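Local coordinates for glycosyl hydrolase family 2, TIM barrel domain protein (Parabacteroides merdae ATCC 43184, PDB 6DXU) that probably hydrolyses beta-glucuronides in the human gut as a beta-glucuronidase of glycoside hydrolase family 2, at residues D78-P82 / V606-N610; N85-G89 / D180-I186; R332-H336 / K594-T598; V615-F619 / L783-T787. All blocks are in the same frame, centred on the assembly; numbering follows the deposited sequence.

Contact 1. Residues D78-P82 / V606-N610; sequences DAVDP and VPYVN. With NA (sodium ion), chain N.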
loop_
_atom_site.group_PDB
_atom_site.type_symbol
_atom_site.label_atom_id
_atom_site.label_comp_id
_atom_site.label_asym_id
_atom_site.label_seq_id
_atom_site.Cartn_x
_atom_site.Cartn_y
_atom_site.Cartn_z
ATOM N N ASP D 78 18.873 19.170 -25.904
ATOM C CA ASP D 78 18.761 20.135 -24.819
ATOM C C ASP D 78 19.869 19.999 -23.773
ATOM O O ASP D 78 20.023 20.906 -22.945
ATOM C CB ASP D 78 17.364 20.071 -24.162
ATOM C CG ASP D 78 17.118 18.809 -23.309
ATOM O OD1 ASP D 78 17.986 17.927 -23.157
ATOM O OD2 ASP D 78 16.001 18.722 -22.753
ATOM N N ALA D 79 20.665 18.923 -23.801
ATOM C CA ALA D 79 21.781 18.832 -22.856
ATOM C C ALA D 79 22.811 19.925 -23.114
ATOM O O ALA D 79 23.377 20.485 -22.170
ATOM C CB ALA D 79 22.439 17.457 -22.927
ATOM N N VAL D 80 23.065 20.252 -24.380
ATOM C CA VAL D 80 24.055 21.274 -24.714
ATOM C C VAL D 80 23.427 22.569 -25.186
ATOM O O VAL D 80 24.151 23.569 -25.331
ATOM C CB VAL D 80 25.072 20.769 -25.764
ATOM C CG1 VAL D 80 25.915 19.642 -25.188
ATOM C CG2 VAL D 80 24.371 20.315 -27.048
ATOM N N ASP D 81 22.117 22.606 -25.398
ATOM C CA ASP D 81 21.484 23.871 -25.738
ATOM C C ASP D 81 21.806 24.887 -24.657
ATOM O O ASP D 81 21.556 24.627 -23.470
ATOM C CB ASP D 81 19.972 23.741 -25.887
ATOM C CG ASP D 81 19.343 25.031 -26.416
ATOM O OD1 ASP D 81 19.182 25.983 -25.626
ATOM O OD2 ASP D 81 19.097 25.116 -27.641
ATOM N N PRO D 82 22.363 26.045 -25.013
ATOM C CA PRO D 82 22.881 26.954 -23.982
ATOM C C PRO D 82 21.809 27.658 -23.160
ATOM O O PRO D 82 22.157 28.266 -22.140
ATOM C CB PRO D 82 23.696 27.975 -24.798
ATOM C CG PRO D 82 23.002 28.003 -26.151
ATOM C CD PRO D 82 22.627 26.537 -26.381
ATOM N N VAL D 606 32.470 26.029 -24.679
ATOM C CA VAL D 606 31.278 25.380 -25.212
ATOM C C VAL D 606 30.330 25.142 -24.026
ATOM O O VAL D 606 30.657 24.329 -23.149
ATOM C CB VAL D 606 31.598 24.067 -25.930
ATOM C CG1 VAL D 606 30.300 23.366 -26.328
ATOM C CG2 VAL D 606 32.495 24.337 -27.183
ATOM N N PRO D 607 29.202 25.844 -23.954
ATOM C CA PRO D 607 28.316 25.680 -22.791
ATOM C C PRO D 607 27.918 24.224 -22.582
ATOM O O PRO D 607 27.631 23.498 -23.538
ATOM C CB PRO D 607 27.097 26.549 -23.151
ATOM C CG PRO D 607 27.664 27.632 -24.051
ATOM C CD PRO D 607 28.765 26.936 -24.851
ATOM N N TYR D 608 27.927 23.800 -21.312
ATOM C CA TYR D 608 27.437 22.478 -20.895
ATOM C C TYR D 608 28.255 21.328 -21.472
ATOM O O TYR D 608 27.735 20.222 -21.680
ATOM C CB TYR D 608 25.959 22.296 -21.249
ATOM C CG TYR D 608 25.045 23.239 -20.510
ATOM C CD1 TYR D 608 24.789 23.075 -19.157
ATOM C CD2 TYR D 608 24.428 24.295 -21.177
ATOM C CE1 TYR D 608 23.928 23.933 -18.474
ATOM C CE2 TYR D 608 23.569 25.162 -20.509
ATOM C CZ TYR D 608 23.326 24.976 -19.166
ATOM O OH TYR D 608 22.469 25.830 -18.518
ATOM N N VAL D 609 29.543 21.551 -21.719
ATOM C CA VAL D 609 30.431 20.490 -22.183
ATOM C C VAL D 609 31.691 20.516 -21.336
ATOM O O VAL D 609 32.293 21.577 -21.132
ATOM C CB VAL D 609 30.766 20.623 -23.683
ATOM C CG1 VAL D 609 31.868 19.623 -24.087
ATOM C CG2 VAL D 609 29.505 20.364 -24.527
ATOM N N ASN D 610 32.051 19.359 -20.795
ATOM C CA ASN D 610 33.341 19.172 -20.152
ATOM C C ASN D 610 34.359 19.014 -21.275
ATOM O O ASN D 610 34.302 18.038 -22.028
ATOM C CB ASN D 610 33.302 17.949 -19.238
ATOM C CG ASN D 610 34.608 17.740 -18.470
ATOM O OD1 ASN D 610 35.704 17.855 -19.031
ATOM N ND2 ASN D 610 34.494 17.405 -17.185
HETATM NA NA NA N . 21.416 22.739 -21.456
HETATM O O HOH W 1 26.588 24.208 -26.001
HETATM O O HOH W 2 21.519 28.095 -19.388
HETATM O O HOH W 3 21.467 21.393 -19.001
#

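Contact 2. Residues N85-G89 / D180-I186; sequences NYYEG and DLADFNI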
loop_
_atom_site.group_PDB
_atom_site.type_symbol
_atom_site.label_atom_id
_atom_site.label_comp_id
_atom_site.label_asym_id
_atom_site.label_seq_id
_atom_site.Cartn_x
_atom_site.Cartn_y
_atom_site.Cartn_z
ATOM N N ASN D 85 17.724 24.270 -19.113
ATOM C CA ASN D 85 18.082 23.117 -18.290
ATOM C C ASN D 85 17.662 21.849 -19.026
ATOM O O ASN D 85 16.523 21.756 -19.502
ATOM C CB ASN D 85 17.340 23.156 -16.939
ATOM C CG ASN D 85 17.482 24.472 -16.200
ATOM O OD1 ASN D 85 18.591 24.949 -15.986
ATOM N ND2 ASN D 85 16.342 25.046 -15.753
ATOM N N TYR D 86 18.552 20.861 -19.106
ATOM C CA TYR D 86 18.193 19.634 -19.807
ATOM C C TYR D 86 17.009 18.943 -19.131
ATOM O O TYR D 86 16.807 19.035 -17.919
ATOM C CB TYR D 86 19.392 18.683 -19.910
ATOM C CG TYR D 86 19.741 17.815 -18.713
ATOM C CD1 TYR D 86 20.226 18.363 -17.526
ATOM C CD2 TYR D 86 19.662 16.419 -18.805
ATOM C CE1 TYR D 86 20.572 17.529 -16.428
ATOM C CE2 TYR D 86 20.021 15.594 -17.746
ATOM C CZ TYR D 86 20.483 16.147 -16.561
ATOM O OH TYR D 86 20.840 15.304 -15.521
ATOM N N TYR D 87 16.216 18.247 -19.941
ATOM C CA TYR D 87 14.962 17.678 -19.472
ATOM C C TYR D 87 15.216 16.450 -18.610
ATOM O O TYR D 87 15.850 15.488 -19.059
ATOM C CB TYR D 87 14.081 17.298 -20.658
ATOM C CG TYR D 87 12.774 16.647 -20.254
ATOM C CD1 TYR D 87 11.766 17.383 -19.629
ATOM C CD2 TYR D 87 12.539 15.295 -20.509
ATOM C CE1 TYR D 87 10.556 16.784 -19.277
ATOM C CE2 TYR D 87 11.339 14.686 -20.157
ATOM C CZ TYR D 87 10.354 15.440 -19.539
ATOM O OH TYR D 87 9.160 14.842 -19.193
ATOM N N GLU D 88 14.686 16.473 -17.392
ATOM C CA GLU D 88 14.683 15.329 -16.489
ATOM C C GLU D 88 13.226 15.063 -16.123
ATOM O O GLU D 88 12.636 15.772 -15.302
ATOM C CB GLU D 88 15.548 15.617 -15.268
ATOM C CG GLU D 88 17.049 15.672 -15.603
ATOM C CD GLU D 88 17.903 15.848 -14.356
ATOM O OE1 GLU D 88 18.160 17.012 -13.951
ATOM O OE2 GLU D 88 18.278 14.813 -13.770
ATOM N N GLY D 89 12.632 14.048 -16.739
ATOM C CA GLY D 89 11.227 13.799 -16.539
ATOM C C GLY D 89 10.799 12.585 -17.334
ATOM O O GLY D 89 11.626 11.856 -17.884
ATOM N N ASP D 180 22.349 13.921 -8.981
ATOM C CA ASP D 180 22.382 15.103 -9.837
ATOM C C ASP D 180 23.517 16.051 -9.487
ATOM O O ASP D 180 23.713 17.041 -10.193
ATOM C CB ASP D 180 21.032 15.849 -9.766
ATOM C CG ASP D 180 19.948 15.158 -10.596
ATOM O OD1 ASP D 180 20.056 15.173 -11.843
ATOM O OD2 ASP D 180 19.020 14.570 -10.010
ATOM N N LEU D 181 24.259 15.799 -8.407
ATOM C CA LEU D 181 25.480 16.570 -8.189
ATOM C C LEU D 181 26.594 16.151 -9.138
ATOM O O LEU D 181 27.610 16.846 -9.233
ATOM C CB LEU D 181 25.957 16.408 -6.742
ATOM C CG LEU D 181 24.956 16.882 -5.682
ATOM C CD1 LEU D 181 25.436 16.514 -4.282
ATOM C CD2 LEU D 181 24.737 18.375 -5.778
ATOM N N ALA D 182 26.429 15.030 -9.824
ATOM C CA ALA D 182 27.487 14.496 -10.664
ATOM C C ALA D 182 27.724 15.396 -11.874
ATOM O O ALA D 182 26.847 16.157 -12.307
ATOM C CB ALA D 182 27.148 13.073 -11.118
ATOM N N ASP D 183 28.947 15.314 -12.397
ATOM C CA ASP D 183 29.435 16.090 -13.545
ATOM C C ASP D 183 29.117 15.408 -14.870
ATOM O O ASP D 183 29.966 15.335 -15.762
ATOM C CB ASP D 183 30.940 16.321 -13.381
ATOM C CG ASP D 183 31.531 17.310 -14.411
ATOM O OD1 ASP D 183 30.836 18.260 -14.846
ATOM O OD2 ASP D 183 32.708 17.115 -14.793
ATOM N N PHE D 184 27.904 14.873 -15.022
ATOM C CA PHE D 184 27.460 14.322 -16.300
ATOM C C PHE D 184 25.940 14.306 -16.289
ATOM O O PHE D 184 25.315 14.373 -15.229
ATOM C CB PHE D 184 28.035 12.916 -16.578
ATOM C CG PHE D 184 27.607 11.840 -15.587
ATOM C CD1 PHE D 184 28.333 11.620 -14.424
ATOM C CD2 PHE D 184 26.505 11.035 -15.843
ATOM C CE1 PHE D 184 27.956 10.632 -13.527
ATOM C CE2 PHE D 184 26.108 10.040 -14.936
ATOM C CZ PHE D 184 26.837 9.846 -13.779
ATOM N N ASN D 185 25.354 14.242 -17.479
ATOM C CA ASN D 185 23.903 14.216 -17.597
ATOM C C ASN D 185 23.359 12.853 -17.219
ATOM O O ASN D 185 23.871 11.821 -17.671
ATOM C CB ASN D 185 23.466 14.535 -19.022
ATOM C CG ASN D 185 23.849 15.929 -19.436
ATOM O OD1 ASN D 185 23.395 16.898 -18.852
ATOM N ND2 ASN D 185 24.688 16.032 -20.444
ATOM N N ILE D 186 22.289 12.863 -16.427
ATOM C CA ILE D 186 21.544 11.647 -16.097
ATOM C C ILE D 186 20.462 11.537 -17.163
ATOM O O ILE D 186 19.342 12.046 -17.023
ATOM C CB ILE D 186 20.983 11.690 -14.683
ATOM C CG1 ILE D 186 22.129 11.976 -13.709
ATOM C CG2 ILE D 186 20.315 10.346 -14.330
ATOM C CD1 ILE D 186 21.664 12.132 -12.269
HETATM O O HOH W 4 21.786 16.440 -13.391
#

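Contact 3. Residues R332-H336 / K594-T598; sequences RHEDH and KDFST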
loop_
_atom_site.group_PDB
_atom_site.type_symbol
_atom_site.label_atom_id
_atom_site.label_comp_id
_atom_site.label_asym_id
_atom_site.label_seq_id
_atom_site.Cartn_x
_atom_site.Cartn_y
_atom_site.Cartn_z
ATOM N N ARG D 332 35.681 7.105 -20.678
ATOM C CA ARG D 332 34.697 7.566 -21.640
ATOM C C ARG D 332 33.334 7.638 -20.966
ATOM O O ARG D 332 33.045 6.891 -20.027
ATOM C CB ARG D 332 34.651 6.664 -22.883
ATOM C CG ARG D 332 33.901 5.356 -22.696
ATOM C CD ARG D 332 33.864 4.519 -23.976
ATOM N NE ARG D 332 33.126 5.156 -25.080
ATOM C CZ ARG D 332 31.811 5.043 -25.287
ATOM N NH1 ARG D 332 31.044 4.331 -24.459
ATOM N NH2 ARG D 332 31.254 5.637 -26.339
ATOM N N HIS D 333 32.532 8.590 -21.423
ATOM C CA HIS D 333 31.101 8.622 -21.163
ATOM C C HIS D 333 30.352 8.141 -22.403
ATOM O O HIS D 333 30.843 8.256 -23.536
ATOM C CB HIS D 333 30.644 10.038 -20.789
ATOM C CG HIS D 333 30.681 10.318 -19.317
ATOM N ND1 HIS D 333 29.882 9.651 -18.412
ATOM C CD2 HIS D 333 31.411 11.203 -18.596
ATOM C CE1 HIS D 333 30.120 10.113 -17.196
ATOM N NE2 HIS D 333 31.045 11.054 -17.280
ATOM N N GLU D 334 29.169 7.574 -22.185
ATOM C CA GLU D 334 28.273 7.256 -23.294
ATOM C C GLU D 334 27.555 8.543 -23.653
ATOM O O GLU D 334 26.500 8.872 -23.104
ATOM C CB GLU D 334 27.293 6.151 -22.928
ATOM C CG GLU D 334 27.950 4.818 -22.697
ATOM C CD GLU D 334 26.936 3.687 -22.572
ATOM O OE1 GLU D 334 27.349 2.520 -22.651
ATOM O OE2 GLU D 334 25.725 3.963 -22.449
ATOM N N ASP D 335 28.152 9.288 -24.576
ATOM C CA ASP D 335 27.658 10.603 -24.970
ATOM C C ASP D 335 28.323 10.965 -26.285
ATOM O O ASP D 335 29.509 10.681 -26.466
ATOM C CB ASP D 335 27.977 11.649 -23.895
ATOM C CG ASP D 335 27.461 13.033 -24.243
ATOM O OD1 ASP D 335 26.249 13.165 -24.517
ATOM O OD2 ASP D 335 28.259 13.998 -24.190
ATOM N N HIS D 336 27.556 11.547 -27.215
ATOM C CA HIS D 336 28.119 11.890 -28.519
ATOM C C HIS D 336 27.343 13.039 -29.160
ATOM O O HIS D 336 26.169 13.279 -28.858
ATOM C CB HIS D 336 28.136 10.679 -29.465
ATOM C CG HIS D 336 28.985 10.887 -30.686
ATOM N ND1 HIS D 336 30.360 10.823 -30.650
ATOM C CD2 HIS D 336 28.656 11.178 -31.968
ATOM C CE1 HIS D 336 30.846 11.061 -31.858
ATOM N NE2 HIS D 336 29.832 11.282 -32.678
ATOM N N LYS D 594 37.042 11.781 -24.695
ATOM C CA LYS D 594 36.250 12.611 -25.595
ATOM C C LYS D 594 35.422 13.613 -24.805
ATOM O O LYS D 594 34.830 13.260 -23.774
ATOM C CB LYS D 594 35.337 11.736 -26.470
ATOM C CG LYS D 594 34.549 12.497 -27.528
ATOM C CD LYS D 594 33.671 11.558 -28.337
ATOM C CE LYS D 594 32.386 11.224 -27.540
ATOM N NZ LYS D 594 31.616 10.079 -28.146
ATOM N N ASP D 595 35.385 14.867 -25.289
ATOM C CA ASP D 595 34.481 15.874 -24.718
ATOM C C ASP D 595 33.084 15.289 -24.546
ATOM O O ASP D 595 32.594 14.568 -25.423
ATOM C CB ASP D 595 34.377 17.106 -25.635
ATOM C CG ASP D 595 35.633 17.989 -25.636
ATOM O OD1 ASP D 595 36.588 17.755 -24.856
ATOM O OD2 ASP D 595 35.647 18.942 -26.444
ATOM N N PHE D 596 32.426 15.629 -23.432
ATOM C CA PHE D 596 31.086 15.138 -23.149
ATOM C C PHE D 596 30.291 16.217 -22.430
ATOM O O PHE D 596 30.846 17.116 -21.791
ATOM C CB PHE D 596 31.110 13.868 -22.292
ATOM C CG PHE D 596 31.662 14.092 -20.921
ATOM C CD1 PHE D 596 30.828 14.415 -19.856
ATOM C CD2 PHE D 596 33.026 14.007 -20.702
ATOM C CE1 PHE D 596 31.349 14.632 -18.590
ATOM C CE2 PHE D 596 33.563 14.237 -19.447
ATOM C CZ PHE D 596 32.709 14.540 -18.378
ATOM N N SER D 597 28.971 16.105 -22.525
ATOM C CA SER D 597 28.093 17.117 -21.954
ATOM C C SER D 597 27.892 16.920 -20.455
ATOM O O SER D 597 27.851 15.796 -19.949
ATOM C CB SER D 597 26.738 17.113 -22.665
ATOM O OG SER D 597 25.842 18.023 -22.028
ATOM N N THR D 598 27.775 18.039 -19.737
ATOM C CA THR D 598 27.531 18.029 -18.303
ATOM C C THR D 598 26.604 19.182 -17.925
ATOM O O THR D 598 26.767 20.313 -18.431
ATOM C CB THR D 598 28.846 18.120 -17.503
ATOM O OG1 THR D 598 28.544 18.364 -16.131
ATOM C CG2 THR D 598 29.731 19.247 -18.019
HETATM O O HOH W 5 34.120 10.503 -23.211
#

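Contact 4. Residues V615-F619 / L783-T787; sequences VERDF and LGTST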
loop_
_atom_site.group_PDB
_atom_site.type_symbol
_atom_site.label_atom_id
_atom_site.label_comp_id
_atom_site.label_asym_id
_atom_site.label_seq_id
_atom_site.Cartn_x
_atom_site.Cartn_y
_atom_site.Cartn_z
ATOM N N VAL D 615 39.712 14.369 -27.709
ATOM C CA VAL D 615 38.920 14.261 -28.921
ATOM C C VAL D 615 37.663 15.089 -28.710
ATOM O O VAL D 615 37.117 15.123 -27.599
ATOM C CB VAL D 615 38.588 12.784 -29.220
ATOM C CG1 VAL D 615 37.683 12.677 -30.421
ATOM C CG2 VAL D 615 39.897 11.987 -29.441
ATOM N N GLU D 616 37.219 15.784 -29.761
ATOM C CA GLU D 616 35.982 16.551 -29.667
ATOM C C GLU D 616 34.775 15.613 -29.660
ATOM O O GLU D 616 34.857 14.442 -30.046
ATOM C CB GLU D 616 35.854 17.536 -30.841
ATOM C CG GLU D 616 37.015 18.561 -30.965
ATOM C CD GLU D 616 36.780 19.542 -32.113
ATOM O OE1 GLU D 616 35.720 20.203 -32.110
ATOM O OE2 GLU D 616 37.632 19.633 -33.024
ATOM N N ARG D 617 33.630 16.163 -29.254
ATOM C CA ARG D 617 32.426 15.367 -29.047
ATOM C C ARG D 617 31.898 14.758 -30.340
ATOM O O ARG D 617 31.039 13.868 -30.284
ATOM C CB ARG D 617 31.361 16.243 -28.354
ATOM C CG ARG D 617 30.208 15.486 -27.719
ATOM C CD ARG D 617 29.349 16.424 -26.856
ATOM N NE ARG D 617 28.162 15.776 -26.297
ATOM C CZ ARG D 617 26.918 16.029 -26.701
ATOM N NH1 ARG D 617 26.690 16.921 -27.673
ATOM N NH2 ARG D 617 25.898 15.394 -26.130
ATOM N N ASP D 618 32.415 15.186 -31.500
ATOM C CA ASP D 618 32.031 14.631 -32.789
ATOM C C ASP D 618 33.108 13.728 -33.398
ATOM O O ASP D 618 33.036 13.413 -34.592
ATOM C CB ASP D 618 31.685 15.767 -33.757
ATOM C CG ASP D 618 32.898 16.620 -34.124
ATOM O OD1 ASP D 618 34.016 16.379 -33.601
ATOM O OD2 ASP D 618 32.720 17.557 -34.924
ATOM N N PHE D 619 34.104 13.319 -32.613
ATOM C CA PHE D 619 35.246 12.455 -32.979
ATOM C C PHE D 619 36.420 13.229 -33.588
ATOM O O PHE D 619 37.425 12.591 -33.942
ATOM C CB PHE D 619 34.883 11.306 -33.943
ATOM C CG PHE D 619 34.027 10.236 -33.327
ATOM C CD1 PHE D 619 34.232 9.846 -32.011
ATOM C CD2 PHE D 619 33.032 9.610 -34.068
ATOM C CE1 PHE D 619 33.448 8.847 -31.427
ATOM C CE2 PHE D 619 32.244 8.605 -33.500
ATOM C CZ PHE D 619 32.456 8.219 -32.181
ATOM N N LEU D 783 25.733 20.664 -31.069
ATOM C CA LEU D 783 26.552 19.462 -31.143
ATOM C C LEU D 783 27.504 19.332 -29.963
ATOM O O LEU D 783 28.102 18.266 -29.779
ATOM C CB LEU D 783 27.362 19.442 -32.446
ATOM C CG LEU D 783 26.559 19.488 -33.748
ATOM C CD1 LEU D 783 27.486 19.308 -34.939
ATOM C CD2 LEU D 783 25.428 18.447 -33.739
ATOM N N GLY D 784 27.666 20.381 -29.163
ATOM C CA GLY D 784 28.633 20.324 -28.080
ATOM C C GLY D 784 30.074 20.390 -28.542
ATOM O O GLY D 784 30.960 19.849 -27.871
ATOM N N THR D 785 30.327 21.020 -29.687
ATOM C CA THR D 785 31.668 21.206 -30.223
ATOM C C THR D 785 31.892 22.688 -30.494
ATOM O O THR D 785 30.944 23.457 -30.652
ATOM C CB THR D 785 31.883 20.447 -31.529
ATOM O OG1 THR D 785 30.976 20.967 -32.515
ATOM C CG2 THR D 785 31.668 18.915 -31.342
ATOM N N SER D 786 33.161 23.086 -30.560
ATOM C CA SER D 786 33.453 24.499 -30.777
ATOM C C SER D 786 33.060 24.978 -32.176
ATOM O O SER D 786 33.006 26.196 -32.390
ATOM C CB SER D 786 34.933 24.788 -30.519
ATOM O OG SER D 786 35.749 24.043 -31.393
ATOM N N THR D 787 32.798 24.074 -33.124
ATOM C CA THR D 787 32.296 24.470 -34.439
ATOM C C THR D 787 30.855 24.022 -34.670
ATOM O O THR D 787 30.367 24.080 -35.806
ATOM C CB THR D 787 33.194 23.933 -35.561
ATOM O OG1 THR D 787 33.277 22.505 -35.476
ATOM C CG2 THR D 787 34.604 24.534 -35.455
HETATM O O HOH W 6 34.878 21.005 -29.627
HETATM O O HOH W 7 35.621 22.356 -33.254
HETATM O O HOH W 8 33.694 18.958 -28.230
HETATM O O HOH W 9 31.501 20.628 -35.189
#

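Contact 1. Residues D78-P82 / V606-N610
One face of the Tyr608 ring looks onto a sodium ion held by the 78-82 loop: the metal sits 3.3 Å above the ring plane, displaced toward the rim, with a bound water beside it on the same face. At the ring's edge, close to its plane, lie Pro82 CA and a second water. The ring is delivered by a type II beta turn, Val606 to Val609, whose closing Val609 N to Val606 O bond is weak. Tyr608 occupies the third position of that turn with a positive phi of 64°, and its CG stands anti to the carbonyl carbon (chi1 -65°), which carries the ring toward the loop and its sodium. The sodium belongs to a site in the N-terminal sugar-binding domain: Asp78 O binds the metal at 2.7 Å, Asp81 O at 2.8 Å, and Val84 O and a water are further ligands. Tyr608 adds no oxygen to this set; its CE2 lies 3.4 Å from the sodium, so the ring covers one flank of the site. Nearer the backbone, Tyr608 CB packs on Ala79 O at 3.3 Å. Two apolar contacts continue the seam, Val80 CG1 against Val609 CG2 at 3.7 Å, and Pro82 CB against Pro607 CB at 4.0 Å. Asp81 faces away from the turn, and its carboxylate is held by Asp83 N, Arg790 and Asn782. The polar links across the seam run through water: one joins Tyr608 OH to Pro82 O, and another donates to Pro607 O and, at 2.6 Å, to Val80 O.

Contact 2. Residues N85-G89 / D180-I186
Neither 85-89 nor 180-186 forms helix or strand, and the two backbones keep their distance, with Tyr86 CA 8.2 Å from Asn185 CA, so side chains do the bridging. The Tyr86 ring is the bridge. Asn185 OD1 sits over the centre of one face, 3.5 Å above the plane, its amide turned 60° from the ring, while CG of Glu88 lies over the opposite face, nearer the rim. Asn185 ND2 is hydrogen-bonded to Ser597 OG, which would help fix the amide's rotation. At the far end of the ring, Ile186 N donates to Tyr86 OH over 3.0 Å in a fairly straight bond (162°). A water in the ring plane links the same hydroxyl to Asp180 OD1. Glu88 OE2 comes within 2.6 Å of Asp180 OD1, close enough that one of the acids probably holds a proton; Glu88 OE1 forms a salt bridge with Arg172. In the sugar-binding domain, 85-89 is the last part of the loop between strands 66-68 and 90-97, while the loop holding 180-186 lies between strands 162-169 and 194-199. Strands 90-97 and 162-169 are antiparallel neighbours, so the contact joins the loops at one end of that sheet.

Contact 3. Residues R332-H336 / K594-T598
Lys594 NZ reaches across to 332-336 and is gripped there by one backbone and one side-chain acceptor: it donates to Asp335 O at 2.8 Å, in the carbonyl plane, and to His336 ND1 at 2.9 Å, almost exactly in the plane of the imidazole. Glu351, on helix 345-357, adds a salt bridge to the same ammonium. A bend in the lysine chain at chi3 (80°) turns the tip to where all three meet. Asp335 is as fully used. Ser597 N donates to its OD2 over 2.8 Å at 163°, approaching from above the carboxylate plane; the same oxygen takes a salt bridge from Arg617 NE, and OD1 accepts from Tyr187 OH. This is the mouth of the TIM barrel: 332-336 follows strand 323-331 and 594-598 comes after strand 587-589, two parallel neighbours in the barrel sheet, so the contact ties together the loops where the barrel closes on itself. Across the contact the edge of His333 meets the face of Phe596 in an edge-to-face pair, planes 51° apart, with His333 CD2 standing 3.3 Å above the centre of the phenyl ring. His333 ND1 has its own partner in Tyr368 OH. The backbone is served by a water that accepts from His333 N at 3.1 Å and donates to Lys594 O at 2.9 Å.

Contact 4. Residues V615-F619 / L783-T787
Arg617 NH1 donates to Leu783 O at 2.9 Å, in a bond bent to 145°. The carbonyl oxygen lies near the guanidinium plane, but NH1 itself stands well above the plane of the carbonyl, 70° out of it, so the bond is well placed for the donor but not directed at a lone pair of the oxygen. The chain is extended from CG to NE, with CG anti to the backbone N (chi1 -164°), and it lies along Gly784, whose carbonyl oxygen is 3.7 Å from Arg617 CB. NE turns to a second partner, forming a salt bridge with Asp335. The methyl of Thr785 fits between two residues: CG2 is 4.0 Å from Arg617 CB and 3.8 Å from Asp618 CG; the Thr785 and Asp618 side chains cross at about a right angle. Asp618 OD1 is bonded to Thr620 OG1. Water fills in the other polar links. One molecule accepts from Arg617 N at 3.0 Å and donates to Gly784 O; another accepts from Ser786 N and donates to Glu616 OE1 at 2.7 Å. Ser786 OG is bonded to Ala521 O. Residues Glu616 to Phe619 make a type I beta turn, closed by Phe619 N to Glu616 O, and it is this turn, just before helix 623-632, that receives the 783-787 loop of the family 2 C-terminal domain 5, between strands 778-780 and 791-793.

Overall arrangement
The four contacts form one connected cluster near the centre of the folded chain, contact 3 about 5 Å from it and the others 13 to 16 Å. Contact 3 lies about 11 Å from contact 1 and 10 Å from contact 4, centre to centre; Asp595 N and Val615 O, 2.9 Å apart, probably bond contacts 3 and 4, and paired strands 596-597 and 609-610 join contacts 3 and 1. Asp78 OD2 to Tyr87 N, 2.9 Å, links contacts 1 and 2. Contact 2 reaches contact 3 through Asp183 OD1 and Thr598 OG1, 2.6 Å apart, but does not touch contact 4. Sugar-binding domain, barrel and C-terminal domain thus converge here. Pro607 has its side chain about 8 Å from a bicine whose pocket includes Asp603, Asn604 and Pro605.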